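Local coordinates for protein glucose-6-phosphate 1-dehydrogenase (Mycobacterium avium, PDB 4LGV) that probably catalyses the oxidation of glucose 6-phosphate to 6-phosphogluconolactone with reduction of a nicotinamide coenzyme, the entry step of the pentose phosphate pathway, at residues G272-K280 with D427-D435. Sequence-based numbering, arbitrary orientation.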
loop_
_atom_site.group_PDB
_atom_site.type_symbol
_atom_site.label_atom_id
_atom_site.label_comp_id
_atom_site.label_asym_id
_atom_site.label_seq_id
_atom_site.Cartn_x
_atom_site.Cartn_y
_atom_site.Cartn_z
ATOM N N GLY A 272 2.774 0.699 28.963
ATOM C CA GLY A 272 2.891 1.714 30.038
ATOM C C GLY A 272 2.711 3.143 29.601
ATOM O O GLY A 272 2.689 3.467 28.417
ATOM N N ALA A 273 2.583 4.012 30.585
ATOM C CA ALA A 273 2.403 5.447 30.339
ATOM C C ALA A 273 3.579 6.061 29.603
ATOM O O ALA A 273 3.382 6.933 28.764
ATOM C CB ALA A 273 2.141 6.188 31.643
ATOM N N ASP A 274 4.803 5.671 29.940
ATOM C CA ASP A 274 5.944 6.310 29.288
ATOM C C ASP A 274 6.101 5.857 27.829
ATOM O O ASP A 274 6.547 6.625 26.987
ATOM C CB ASP A 274 7.223 6.062 30.070
ATOM C CG ASP A 274 7.385 7.034 31.260
ATOM O OD1 ASP A 274 6.984 8.232 31.197
ATOM O OD2 ASP A 274 7.920 6.582 32.267
ATOM N N ASP A 275 5.698 4.625 27.534
ATOM C CA ASP A 275 5.664 4.173 26.167
ATOM C C ASP A 275 4.645 5.002 25.373
ATOM O O ASP A 275 4.890 5.359 24.244
ATOM C CB ASP A 275 5.287 2.712 26.128
ATOM C CG ASP A 275 6.316 1.839 26.826
ATOM O OD1 ASP A 275 7.526 2.139 26.745
ATOM O OD2 ASP A 275 5.898 0.806 27.385
ATOM N N LEU A 276 3.518 5.299 25.970
ATOM C CA LEU A 276 2.515 6.076 25.318
ATOM C C LEU A 276 3.010 7.523 25.098
ATOM O O LEU A 276 2.900 8.088 24.026
ATOM C CB LEU A 276 1.229 6.085 26.166
ATOM C CG LEU A 276 0.192 7.149 25.826
ATOM C CD1 LEU A 276 -0.307 6.960 24.407
ATOM C CD2 LEU A 276 -0.980 7.125 26.826
ATOM N N ASN A 277 3.571 8.097 26.139
ATOM C CA ASN A 277 4.108 9.432 26.077
ATOM C C ASN A 277 5.339 9.587 25.154
ATOM O O ASN A 277 5.471 10.618 24.553
ATOM C CB ASN A 277 4.403 9.918 27.499
ATOM C CG ASN A 277 3.145 10.302 28.225
ATOM O OD1 ASN A 277 2.191 10.773 27.619
ATOM N ND2 ASN A 277 3.131 10.108 29.513
ATOM N N ASP A 278 6.165 8.541 24.995
ATOM C CA ASP A 278 7.162 8.536 23.950
ATOM C C ASP A 278 6.481 8.744 22.574
ATOM O O ASP A 278 6.977 9.507 21.772
ATOM C CB ASP A 278 7.958 7.224 23.884
ATOM C CG ASP A 278 8.939 7.066 25.026
ATOM O OD1 ASP A 278 9.156 8.019 25.800
ATOM O OD2 ASP A 278 9.439 5.938 25.227
ATOM N N LYS A 279 5.342 8.098 22.317
ATOM C CA LYS A 279 4.777 8.186 20.988
ATOM C C LYS A 279 4.151 9.565 20.731
ATOM O O LYS A 279 4.239 10.088 19.630
ATOM C CB LYS A 279 3.739 7.103 20.777
ATOM C CG LYS A 279 4.312 5.695 20.806
ATOM C CD LYS A 279 5.104 5.395 19.553
ATOM C CE LYS A 279 6.572 5.223 19.790
ATOM N NZ LYS A 279 7.212 4.992 18.445
ATOM N N LYS A 280 3.525 10.129 21.767
ATOM C CA LYS A 280 2.922 11.408 21.635
ATOM C C LYS A 280 4.025 12.455 21.347
ATOM O O LYS A 280 3.848 13.278 20.495
ATOM C CB LYS A 280 2.148 11.773 22.894
ATOM C CG LYS A 280 0.876 10.963 23.190
ATOM C CD LYS A 280 0.125 11.757 24.263
ATOM C CE LYS A 280 -0.761 10.986 25.201
ATOM N NZ LYS A 280 -0.633 11.494 26.598
ATOM N N ASP A 427 -1.531 6.153 38.059
ATOM C CA ASP A 427 -1.755 5.904 36.643
ATOM C C ASP A 427 -1.557 7.230 35.876
ATOM O O ASP A 427 -2.378 8.151 35.970
ATOM C CB ASP A 427 -3.169 5.310 36.485
ATOM C CG ASP A 427 -3.569 5.067 35.046
ATOM O OD1 ASP A 427 -2.737 5.210 34.122
ATOM O OD2 ASP A 427 -4.774 4.790 34.833
ATOM N N ARG A 428 -0.490 7.313 35.095
ATOM C CA ARG A 428 -0.081 8.570 34.473
ATOM C C ARG A 428 -0.516 8.799 33.013
ATOM O O ARG A 428 -0.044 9.721 32.377
ATOM C CB ARG A 428 1.442 8.703 34.548
ATOM C CG ARG A 428 1.991 8.756 35.985
ATOM C CD ARG A 428 3.474 8.287 35.996
ATOM N NE ARG A 428 4.297 9.257 35.279
ATOM C CZ ARG A 428 5.385 8.988 34.559
ATOM N NH1 ARG A 428 5.831 7.731 34.416
ATOM N NH2 ARG A 428 6.042 10.005 33.982
ATOM N N GLN A 429 -1.388 7.951 32.506
ATOM C CA GLN A 429 -1.791 8.043 31.103
ATOM C C GLN A 429 -2.493 9.356 30.738
ATOM O O GLN A 429 -2.404 9.825 29.620
ATOM C CB GLN A 429 -2.626 6.812 30.702
ATOM C CG GLN A 429 -4.129 6.892 30.757
ATOM C CD GLN A 429 -4.821 5.530 30.533
ATOM O OE1 GLN A 429 -4.296 4.660 29.846
ATOM N NE2 GLN A 429 -6.009 5.362 31.121
ATOM N N LEU A 430 -3.199 9.916 31.703
ATOM C CA LEU A 430 -3.976 11.121 31.503
ATOM C C LEU A 430 -3.270 12.398 31.951
ATOM O O LEU A 430 -3.869 13.432 32.004
ATOM C CB LEU A 430 -5.290 11.010 32.252
ATOM C CG LEU A 430 -6.157 9.783 31.928
ATOM C CD1 LEU A 430 -7.286 9.692 32.923
ATOM C CD2 LEU A 430 -6.681 9.884 30.491
ATOM N N PHE A 431 -1.972 12.305 32.207
ATOM C CA PHE A 431 -1.188 13.419 32.676
ATOM C C PHE A 431 -0.006 13.646 31.731
ATOM O O PHE A 431 0.869 12.821 31.600
ATOM C CB PHE A 431 -0.712 13.149 34.084
ATOM C CG PHE A 431 -1.842 12.957 35.084
ATOM C CD1 PHE A 431 -2.482 14.044 35.626
ATOM C CD2 PHE A 431 -2.257 11.693 35.456
ATOM C CE1 PHE A 431 -3.523 13.877 36.510
ATOM C CE2 PHE A 431 -3.295 11.519 36.355
ATOM C CZ PHE A 431 -3.912 12.604 36.892
ATOM N N ALA A 432 -0.003 14.798 31.084
ATOM C CA ALA A 432 1.001 15.119 30.116
ATOM C C ALA A 432 2.391 15.136 30.748
ATOM O O ALA A 432 2.599 15.580 31.884
ATOM C CB ALA A 432 0.666 16.478 29.480
ATOM N N ARG A 433 3.344 14.649 29.990
ATOM C CA ARG A 433 4.716 14.558 30.431
ATOM C C ARG A 433 5.464 15.798 29.956
ATOM O O ARG A 433 5.066 16.460 28.989
ATOM C CB ARG A 433 5.351 13.292 29.873
ATOM C CG ARG A 433 6.643 12.868 30.548
ATOM C CD ARG A 433 7.156 11.521 30.053
ATOM N NE ARG A 433 7.568 11.565 28.639
ATOM C CZ ARG A 433 7.912 10.494 27.899
ATOM N NH1 ARG A 433 7.924 9.262 28.427
ATOM N NH2 ARG A 433 8.257 10.643 26.631
ATOM N N GLU A 434 6.535 16.113 30.662
ATOM C CA GLU A 434 7.294 17.343 30.481
ATOM C C GLU A 434 7.712 17.628 29.032
ATOM O O GLU A 434 7.584 18.754 28.532
ATOM C CB GLU A 434 8.469 17.256 31.460
ATOM C CG GLU A 434 9.745 18.033 31.227
ATOM C CD GLU A 434 10.936 17.472 32.108
ATOM O OE1 GLU A 434 11.949 17.002 31.553
ATOM O OE2 GLU A 434 10.883 17.474 33.365
ATOM N N ASP A 435 8.229 16.616 28.361
ATOM C CA ASP A 435 8.709 16.802 26.986
ATOM C C ASP A 435 7.529 17.233 26.068
ATOM O O ASP A 435 7.678 18.117 25.258
ATOM C CB ASP A 435 9.423 15.549 26.474
ATOM C CG ASP A 435 8.558 14.251 26.578
ATOM O OD1 ASP A 435 7.468 14.197 27.210
ATOM O OD2 ASP A 435 9.004 13.249 26.049
HETATM O O HOH W 1 2.490 13.521 27.300
HETATM O O HOH W 2 4.979 12.960 26.204
#
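A salt-bridge network centred on Arg433 joins the first turns of helix 273-284 to the loop that leads into helix 434-449. Arg433 sits at the N-cap of the latter helix. Its CG lies anti to the backbone N (chi1 -164°), which carries the chain toward helix 273-284, and a bend at chi3 turns the guanidinium over Asn277. Arg433 NH2 meets the anti lone pair of Asp278 OD1 at 2.9 Å, and Arg433 NH1 reaches the same oxygen from above the carboxylate plane. Arg433 NH1 also bonds Asp274 OD1 at 3.1 Å, from above the carboxylate plane. On its own segment, Arg433 is held side-on by Asp435, with Arg433 NE 3.0 Å from Asp435 OD1 and Arg433 NH2 2.8 Å from Asp435 OD2. One face of the guanidinium is covered by Asn277 CB. Asp274 has a second arginine: its OD2 takes a bond from Arg428 NH1 at 3.2 Å, the carboxylate and guanidinium planes being 76° apart. Beside this pair, Ala273 CB packs on Arg428 CB. Lys280 NZ, whose main partner is Gln258 of helix 246-264, also donates to Asn277 OD1 at 3.1 Å. One water links Asn277 OD1 to Arg433 N, and another joins Asn277 O to Asp435 OD1. Three carboxylates line the guanidinium edge and fix its rotation. The two arginines probably offset much of the aspartate repulsion, so the join is probably largely electrostatic, with two waters completing it.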